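Local coordinates for acyl-CoA Binding Protein (Moniliophthora perniciosa, PDB 3FP5) that probably binds long-chain acyl-CoA esters as a small helical carrier in fatty acid metabolism of the cacao pathogen, at residues Y33-F38 with K59-A64. Numbering follows the deposited sequence.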
ATOM      1  N   TYR A  33       4.129  -4.530  -1.482  1.00 15.47           N
ATOM      2  CA  TYR A  33       2.749  -4.606  -1.952  1.00 16.82           C
ATOM      3  C   TYR A  33       2.096  -3.225  -1.878  1.00 12.49           C
ATOM      4  O   TYR A  33       1.444  -2.766  -2.824  1.00 12.98           O
ATOM      5  CB  TYR A  33       1.990  -5.631  -1.108  1.00 12.79           C
ATOM      6  CG  TYR A  33       0.609  -5.989  -1.597  1.00 14.96           C
ATOM      7  CD1 TYR A  33       0.360  -7.207  -2.238  1.00 16.61           C
ATOM      8  CD2 TYR A  33      -0.460  -5.120  -1.395  1.00 11.46           C
ATOM      9  CE1 TYR A  33      -0.923  -7.543  -2.660  1.00 16.50           C
ATOM     10  CE2 TYR A  33      -1.734  -5.444  -1.820  1.00 12.96           C
ATOM     11  CZ  TYR A  33      -1.963  -6.653  -2.452  1.00 14.53           C
ATOM     12  OH  TYR A  33      -3.250  -6.963  -2.864  1.00 15.13           O
ATOM     13  N   PHE A  34       2.273  -2.553  -0.744  1.00 12.21           N
ATOM     14  CA  PHE A  34       1.796  -1.182  -0.611  1.00 12.50           C
ATOM     15  C   PHE A  34       2.436  -0.275  -1.660  1.00 14.65           C
ATOM     16  O   PHE A  34       1.762   0.570  -2.252  1.00 11.48           O
ATOM     17  CB  PHE A  34       2.106  -0.624   0.781  1.00 12.45           C
ATOM     18  CG  PHE A  34       1.161  -1.097   1.865  1.00 11.49           C
ATOM     19  CD1 PHE A  34      -0.217  -1.004   1.705  1.00 11.49           C
ATOM     20  CD2 PHE A  34       1.664  -1.587   3.065  1.00 11.59           C
ATOM     21  CE1 PHE A  34      -1.080  -1.427   2.723  1.00 12.18           C
ATOM     22  CE2 PHE A  34       0.809  -2.004   4.088  1.00 14.04           C
ATOM     23  CZ  PHE A  34      -0.561  -1.923   3.909  1.00 18.08           C
ATOM     24  N   TYR A  35       3.739  -0.443  -1.883  1.00 14.06           N
ATOM     25  CA  TYR A  35       4.455   0.409  -2.830  1.00 12.64           C
ATOM     26  C   TYR A  35       3.860   0.287  -4.225  1.00 11.94           C
ATOM     27  O   TYR A  35       3.554   1.296  -4.874  1.00 12.52           O
ATOM     28  CB  TYR A  35       5.951   0.063  -2.902  1.00 11.55           C
ATOM     29  CG  TYR A  35       6.684   0.930  -3.910  1.00 11.24           C
ATOM     30  CD1 TYR A  35       7.060   2.224  -3.586  1.00 14.64           C
ATOM     31  CD2 TYR A  35       6.946   0.475  -5.205  1.00 13.84           C
ATOM     32  CE1 TYR A  35       7.711   3.035  -4.504  1.00 17.08           C
ATOM     33  CE2 TYR A  35       7.596   1.277  -6.130  1.00 14.22           C
ATOM     34  CZ  TYR A  35       7.976   2.556  -5.774  1.00 16.42           C
ATOM     35  OH  TYR A  35       8.614   3.366  -6.683  1.00 18.86           O
ATOM     36  N   LYS A  36       3.696  -0.951  -4.680  1.00 11.17           N
ATOM     37  CA  LYS A  36       3.316  -1.170  -6.067  1.00 10.61           C
ATOM     38  C   LYS A  36       1.921  -0.595  -6.325  1.00 12.87           C
ATOM     39  O   LYS A  36       1.689   0.051  -7.350  1.00 14.01           O
ATOM     40  CB  LYS A  36       3.431  -2.653  -6.469  1.00 12.14           C
ATOM     41  CG  LYS A  36       2.334  -3.575  -5.947  1.00 13.97           C
ATOM     42  CD  LYS A  36       2.742  -5.038  -6.103  1.00 13.71           C
ATOM     43  CE  LYS A  36       1.620  -5.976  -5.683  1.00 16.85           C
ATOM     44  NZ  LYS A  36       2.067  -7.396  -5.590  1.00 20.81           N
ATOM     45  N   TYR A  37       1.008  -0.777  -5.373  1.00 10.96           N
ATOM     46  CA  TYR A  37      -0.337  -0.236  -5.566  1.00  9.77           C
ATOM     47  C   TYR A  37      -0.408   1.266  -5.299  1.00 11.41           C
ATOM     48  O   TYR A  37      -1.245   1.960  -5.881  1.00 12.05           O
ATOM     49  CB  TYR A  37      -1.395  -1.027  -4.784  1.00 15.11           C
ATOM     50  CG  TYR A  37      -1.682  -2.353  -5.446  1.00 10.64           C
ATOM     51  CD1 TYR A  37      -2.177  -2.404  -6.751  1.00  9.39           C
ATOM     52  CD2 TYR A  37      -1.427  -3.557  -4.790  1.00 13.92           C
ATOM     53  CE1 TYR A  37      -2.438  -3.608  -7.366  1.00 11.43           C
ATOM     54  CE2 TYR A  37      -1.668  -4.773  -5.414  1.00 16.00           C
ATOM     55  CZ  TYR A  37      -2.176  -4.788  -6.709  1.00 15.50           C
ATOM     56  OH  TYR A  37      -2.428  -5.982  -7.348  1.00 16.35           O
ATOM     57  N   PHE A  38       0.466   1.775  -4.426  1.00 12.10           N
ATOM     58  CA  PHE A  38       0.549   3.215  -4.261  1.00 10.49           C
ATOM     59  C   PHE A  38       0.925   3.901  -5.581  1.00 10.54           C
ATOM     60  O   PHE A  38       0.272   4.853  -5.993  1.00 10.86           O
ATOM     61  CB  PHE A  38       1.530   3.615  -3.160  1.00 11.10           C
ATOM     62  CG  PHE A  38       1.732   5.100  -3.073  1.00 11.21           C
ATOM     63  CD1 PHE A  38       0.822   5.900  -2.390  1.00 12.96           C
ATOM     64  CD2 PHE A  38       2.814   5.705  -3.700  1.00 14.69           C
ATOM     65  CE1 PHE A  38       1.001   7.273  -2.317  1.00 15.72           C
ATOM     66  CE2 PHE A  38       2.996   7.077  -3.637  1.00 17.79           C
ATOM     67  CZ  PHE A  38       2.092   7.866  -2.948  1.00 15.27           C
ATOM     68  N   LYS A  59      15.445  -1.435  -7.655  1.00 13.02           N
ATOM     69  CA  LYS A  59      15.014  -2.421  -8.647  1.00 13.48           C
ATOM     70  C   LYS A  59      13.902  -3.326  -8.099  1.00 14.50           C
ATOM     71  O   LYS A  59      13.036  -3.768  -8.852  1.00 17.49           O
ATOM     72  CB  LYS A  59      16.197  -3.221  -9.195  1.00 19.45           C
ATOM     73  CG  LYS A  59      16.737  -4.306  -8.293  1.00 22.86           C
ATOM     74  CD  LYS A  59      17.988  -4.916  -8.940  1.00 29.05           C
ATOM     75  CE  LYS A  59      18.544  -6.080  -8.143  1.00 34.79           C
ATOM     76  NZ  LYS A  59      19.706  -6.704  -8.841  1.00 30.28           N
ATOM     77  N   ALA A  60      13.912  -3.573  -6.787  1.00 15.20           N
ATOM     78  CA  ALA A  60      12.864  -4.367  -6.149  1.00 17.77           C
ATOM     79  C   ALA A  60      11.532  -3.616  -6.227  1.00 18.40           C
ATOM     80  O   ALA A  60      10.494  -4.188  -6.573  1.00 19.36           O
ATOM     81  CB  ALA A  60      13.223  -4.666  -4.703  1.00 21.61           C
ATOM     82  N   LYS A  61      11.573  -2.326  -5.924  1.00 12.39           N
ATOM     83  CA  LYS A  61      10.394  -1.478  -6.051  1.00 13.41           C
ATOM     84  C   LYS A  61       9.888  -1.440  -7.488  1.00 12.83           C
ATOM     85  O   LYS A  61       8.681  -1.550  -7.735  1.00 15.17           O
ATOM     86  CB  LYS A  61      10.710  -0.057  -5.580  1.00 15.23           C
ATOM     87  CG  LYS A  61      10.846   0.093  -4.079  1.00 17.80           C
ATOM     88  CD  LYS A  61      11.356   1.496  -3.748  1.00 24.10           C
ATOM     89  CE  LYS A  61      11.133   1.844  -2.290  1.00 36.83           C
ATOM     90  NZ  LYS A  61      11.388   3.288  -2.031  1.00 41.09           N
ATOM     91  N   TRP A  62      10.806  -1.282  -8.437  1.00 12.52           N
ATOM     92  CA  TRP A  62      10.415  -1.194  -9.841  1.00 14.56           C
ATOM     93  C   TRP A  62       9.728  -2.486 -10.288  1.00 15.37           C
ATOM     94  O   TRP A  62       8.661  -2.463 -10.922  1.00 13.52           O
ATOM     95  CB  TRP A  62      11.636  -0.905 -10.714  1.00 14.11           C
ATOM     96  CG  TRP A  62      11.287  -0.600 -12.139  1.00 14.25           C
ATOM     97  CD1 TRP A  62      11.076   0.630 -12.681  1.00 12.30           C
ATOM     98  CD2 TRP A  62      11.081  -1.548 -13.191  1.00 13.54           C
ATOM     99  NE1 TRP A  62      10.766   0.512 -14.018  1.00 16.33           N
ATOM    100  CE2 TRP A  62      10.763  -0.817 -14.353  1.00 14.46           C
ATOM    101  CE3 TRP A  62      11.144  -2.941 -13.265  1.00 14.79           C
ATOM    102  CZ2 TRP A  62      10.511  -1.434 -15.579  1.00 14.47           C
ATOM    103  CZ3 TRP A  62      10.891  -3.555 -14.488  1.00 14.52           C
ATOM    104  CH2 TRP A  62      10.585  -2.802 -15.622  1.00 11.91           C
ATOM    105  N   ASP A  63      10.350  -3.616  -9.965  1.00 14.26           N
ATOM    106  CA  ASP A  63       9.777  -4.916 -10.322  1.00 13.83           C
ATOM    107  C   ASP A  63       8.342  -5.060  -9.802  1.00 13.97           C
ATOM    108  O   ASP A  63       7.457  -5.520 -10.531  1.00 16.75           O
ATOM    109  CB  ASP A  63      10.652  -6.046  -9.776  1.00 17.90           C
ATOM    110  CG  ASP A  63      11.951  -6.192 -10.547  1.00 19.67           C
ATOM    111  OD1 ASP A  63      12.056  -5.617 -11.649  1.00 17.44           O
ATOM    112  OD2 ASP A  63      12.871  -6.871 -10.039  1.00 23.00           O
ATOM    113  N   ALA A  64       8.120  -4.662  -8.555  1.00 12.58           N
ATOM    114  CA  ALA A  64       6.777  -4.736  -7.965  1.00 16.95           C
ATOM    115  C   ALA A  64       5.782  -3.882  -8.742  1.00 14.48           C
ATOM    116  O   ALA A  64       4.711  -4.353  -9.130  1.00 11.80           O
ATOM    117  CB  ALA A  64       6.801  -4.319  -6.502  1.00 15.90           C
TER
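Tyr35 lays one face of its ring against the aliphatic chain of Lys61. This joins helix 28-42 to helix 56-66 within the acyl-CoA binding protein fold, a small all-helical domain. The two side chains cross at about a right angle. Lys61 CB lies over the face as a CH-pi contact, 3.9 Å from the ring centroid and 30° off the normal. Lys61 CB comes closest to Tyr35 CE2, at 3.4 Å. Lys61 CG sits over the ring centre, and CD continues to the CE1 side, 4.0 Å from Tyr35 CE1. The tyrosine can reach across because its CG stands opposite the backbone N (chi1 179°). The lysine chain is extended beyond CG, and its NZ makes a long, weak ion pair with a bound MES buffer molecule. One turn further along helix 56-66, Ala64 meets the base of Lys36, with the two CB atoms 3.8 Å apart. The helices come close here: the CA atoms of Lys36 and Ala64 are separated by 5.3 Å. No hydrogen bond links the two segments. Ala64 O instead accepts one from Ser67 OG, while also lying 3.4 Å from Lys36 CB.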